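Ferripyochelin binding protein (PDB 3R3R) binds zinc on a left-handed beta-helix of the gamma-class carbonic anhydrase family and may take part in ferripyochelin binding, though its reaction is not established. Local coordinates at residues V96-H99 with G100-I103; V107-G110 with M111-V115. One frame throughout, in Å; residues are numbered along the deposited sequence. Where two conformers were deposited one is given.

Contact 1: residues V96-H99 with G100-I103; sequences VMLH and GCTI. With ZN (zinc ion), chain B.
L98 and I103 meet across a corner of the chain, inside the coil. CD1 of L98 lies 3.9 Å from CD1 of I103, and CD2 of L98 is almost as near the same methyl. The two side chains cross at about a right angle. In L98, CG is anti to the carbonyl carbon (chi1 -62°) and the chain then runs extended, which carries both methyls across to I103. C101 joins on the L98 side, its SG 4.2 Å from CB of L98. L84 and I86 of strand 84-86 and V115 of strand 114-115 close round this buried group. The corner itself is G100, which has a positive phi of 60°.

H99 turns the other way, out of the coil. Its CG is anti to the backbone N (chi1 -152°), and the ring carries NE2 to the zinc ion at 2.0 Å. H70 of the same chain also binds this zinc. Three waters complete the site on the wet side, the closest being water 2 at 2.0 Å from the zinc. Water 1 lies in the plane of the H99 ring, at its edge. ND1 is hydrogen-bonded to OD2 of D117, which helps fix the rotation of the ring and probably makes NE2 a stronger donor to the metal. Apolar side chains inside, with a zinc-binding histidine outside, are characteristic of the left-handed beta-helix of gamma-class carbonic anhydrases.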
# COMPACT_ATOMS: atom_id res chain seq x y z
N VAL A 96 1.28 -7.25 4.88
CA VAL A 96 0.45 -6.21 5.47
C VAL A 96 -0.97 -6.28 4.93
O VAL A 96 -1.19 -6.61 3.75
CB VAL A 96 1.11 -4.83 5.24
CG1 VAL A 96 0.12 -3.70 5.47
CG2 VAL A 96 2.31 -4.70 6.16
N MET A 97 -1.93 -6.00 5.80
CA MET A 97 -3.34 -5.90 5.45
C MET A 97 -3.74 -4.43 5.48
O MET A 97 -3.72 -3.81 6.56
CB MET A 97 -4.14 -6.64 6.52
CG MET A 97 -5.65 -6.63 6.33
SD MET A 97 -6.18 -7.61 4.93
CE MET A 97 -6.99 -6.38 3.91
N LEU A 98 -4.10 -3.86 4.32
CA LEU A 98 -4.58 -2.47 4.26
C LEU A 98 -6.01 -2.49 3.80
O LEU A 98 -6.31 -3.11 2.77
CB LEU A 98 -3.77 -1.64 3.26
CG LEU A 98 -2.27 -1.48 3.55
CD1 LEU A 98 -1.62 -0.60 2.47
CD2 LEU A 98 -2.01 -0.95 4.95
N HIS A 99 -6.89 -1.82 4.53
CA HIS A 99 -8.30 -1.85 4.18
C HIS A 99 -8.89 -0.45 4.30
O HIS A 99 -9.06 0.05 5.41
CB HIS A 99 -9.08 -2.82 5.07
CG HIS A 99 -10.29 -3.40 4.40
ND1 HIS A 99 -11.49 -2.74 4.30
CD2 HIS A 99 -10.45 -4.57 3.74
CE1 HIS A 99 -12.35 -3.49 3.62
NE2 HIS A 99 -11.75 -4.62 3.29
N GLY A 100 -9.20 0.18 3.17
CA GLY A 100 -9.99 1.40 3.17
C GLY A 100 -9.39 2.58 3.93
O GLY A 100 -10.13 3.43 4.42
N CYS A 101 -8.07 2.66 3.98
CA CYS A 101 -7.39 3.68 4.77
C CYS A 101 -6.70 4.70 3.86
O CYS A 101 -6.68 4.54 2.63
CB CYS A 101 -6.39 3.02 5.72
SG CYS A 101 -5.19 1.93 4.90
N THR A 102 -6.15 5.74 4.48
CA THR A 102 -5.39 6.76 3.76
C THR A 102 -4.00 6.81 4.36
O THR A 102 -3.85 6.94 5.58
CB THR A 102 -6.05 8.13 3.91
OG1 THR A 102 -7.36 8.05 3.36
CG2 THR A 102 -5.27 9.24 3.18
N ILE A 103 -2.99 6.67 3.51
CA ILE A 103 -1.61 6.71 3.94
C ILE A 103 -0.91 7.83 3.17
O ILE A 103 -1.04 7.91 1.96
CB ILE A 103 -0.91 5.38 3.66
CG1 ILE A 103 -1.64 4.27 4.41
CG2 ILE A 103 0.57 5.47 4.03
CD1 ILE A 103 -1.05 2.89 4.18
ZN ZN B . -12.54 -6.20 2.32
O HOH W 1 -14.46 -4.95 2.34
O HOH W 2 -14.21 -7.27 2.23
O HOH W 3 -13.29 -6.44 4.50

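Contact 2: residues V107-G110 with M111-V115; sequences VLVG and MGSIV
The carbonyl O of G110 takes two hydrogen bonds from S113. The backbone N of S113 reaches it at 3.2 Å, with an N-H...O angle of 139°. The hydroxyl OG of S113 is nearer, 2.8 Å from the same G110 O. Both donors come from one face of the carbonyl plane: N is only tilted from it, whereas OG stands above it, 36° out of plane. A chi1 of -65° sets OG beside the serine's own backbone N, and both then face the same carbonyl oxygen. OG in turn accepts a hydrogen bond from the backbone N of S131 in the next coil. The turn is a type II beta turn from G110 to S113, with G112 at its third position in a positive-phi conformation. It forms one corner of the left-handed beta-helix, joining strand 107-109 to strand 114-115. Inside the corner, CG1 of V109 is anti to its backbone N, which brings it 3.9 Å from CB of S113. The same methyl lies 4.2 Å from CG2 of V115. M111 leaves on the outer side. CB of M111 is 3.7 Å from C of G110, and its chain then bends at chi3, with H94 and A129 beside it.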
# COMPACT_ATOMS: atom_id res chain seq x y z
N VAL A 107 5.86 6.80 4.43
CA VAL A 107 5.39 6.03 5.57
C VAL A 107 5.92 4.62 5.41
O VAL A 107 5.92 4.08 4.30
CB VAL A 107 3.84 6.01 5.60
CG1 VAL A 107 3.31 5.02 6.65
CG2 VAL A 107 3.31 7.42 5.85
N LEU A 108 6.39 4.05 6.51
CA LEU A 108 6.78 2.64 6.53
C LEU A 108 5.76 1.91 7.40
O LEU A 108 5.64 2.15 8.58
CB LEU A 108 8.20 2.50 7.09
CG LEU A 108 8.71 1.09 7.38
CD1 LEU A 108 8.68 0.31 6.15
CD2 LEU A 108 10.10 1.13 7.96
N VAL A 109 5.08 0.95 6.78
CA VAL A 109 4.12 0.11 7.49
C VAL A 109 4.80 -1.24 7.77
O VAL A 109 5.06 -2.02 6.85
CB VAL A 109 2.83 -0.12 6.69
CG1 VAL A 109 1.81 -0.90 7.55
CG2 VAL A 109 2.21 1.22 6.23
N GLY A 110 5.13 -1.48 9.04
CA GLY A 110 5.90 -2.67 9.38
C GLY A 110 5.20 -3.97 8.99
O GLY A 110 3.97 -4.08 9.06
N MET A 111 6.00 -4.95 8.61
CA MET A 111 5.50 -6.22 8.13
C MET A 111 4.48 -6.83 9.11
O MET A 111 4.63 -6.73 10.33
CB MET A 111 6.67 -7.19 7.88
CG MET A 111 7.43 -7.62 9.12
SD MET A 111 8.97 -8.48 8.66
CE MET A 111 10.10 -7.10 8.61
N GLY A 112 3.45 -7.45 8.56
CA GLY A 112 2.46 -8.14 9.36
C GLY A 112 1.45 -7.22 10.05
O GLY A 112 0.67 -7.69 10.87
N SER A 113 1.47 -5.93 9.75
CA SER A 113 0.51 -5.00 10.35
C SER A 113 -0.83 -5.00 9.63
O SER A 113 -0.96 -5.49 8.51
CB SER A 113 1.08 -3.58 10.34
OG SER A 113 2.22 -3.47 11.18
N ILE A 114 -1.83 -4.42 10.31
CA ILE A 114 -3.19 -4.28 9.81
C ILE A 114 -3.59 -2.82 9.97
O ILE A 114 -3.43 -2.26 11.07
CB ILE A 114 -4.18 -5.16 10.62
CG1 ILE A 114 -3.78 -6.64 10.55
CG2 ILE A 114 -5.62 -4.90 10.14
CD1 ILE A 114 -4.52 -7.53 11.53
N VAL A 115 -4.10 -2.20 8.90
CA VAL A 115 -4.57 -0.81 8.96
C VAL A 115 -5.99 -0.79 8.43
O VAL A 115 -6.23 -1.23 7.31
CB VAL A 115 -3.67 0.15 8.13
CG1 VAL A 115 -4.15 1.59 8.30
CG2 VAL A 115 -2.19 -0.00 8.52

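In the fold
Contact 1 closes before contact 2 opens, and their centres are 9 Å apart. Strand 102-103 leads through a further corner to strand 107-109, so the two contacts are two of the three corners met along this stretch. The chain then comes back to the face it left: strands 97-99 and 114-115 are parallel neighbours in one sheet. Two probable hydrogen bonds join them, M97 O to V115 N and H99 N to V115 O, each 2.9 Å. The coils pack against each other too, with CG2 of V96 3.4 Å from O of G110. Strand 114-115 of contact 2 therefore flanks, in the same sheet, the strand that ends in zinc-binding H99.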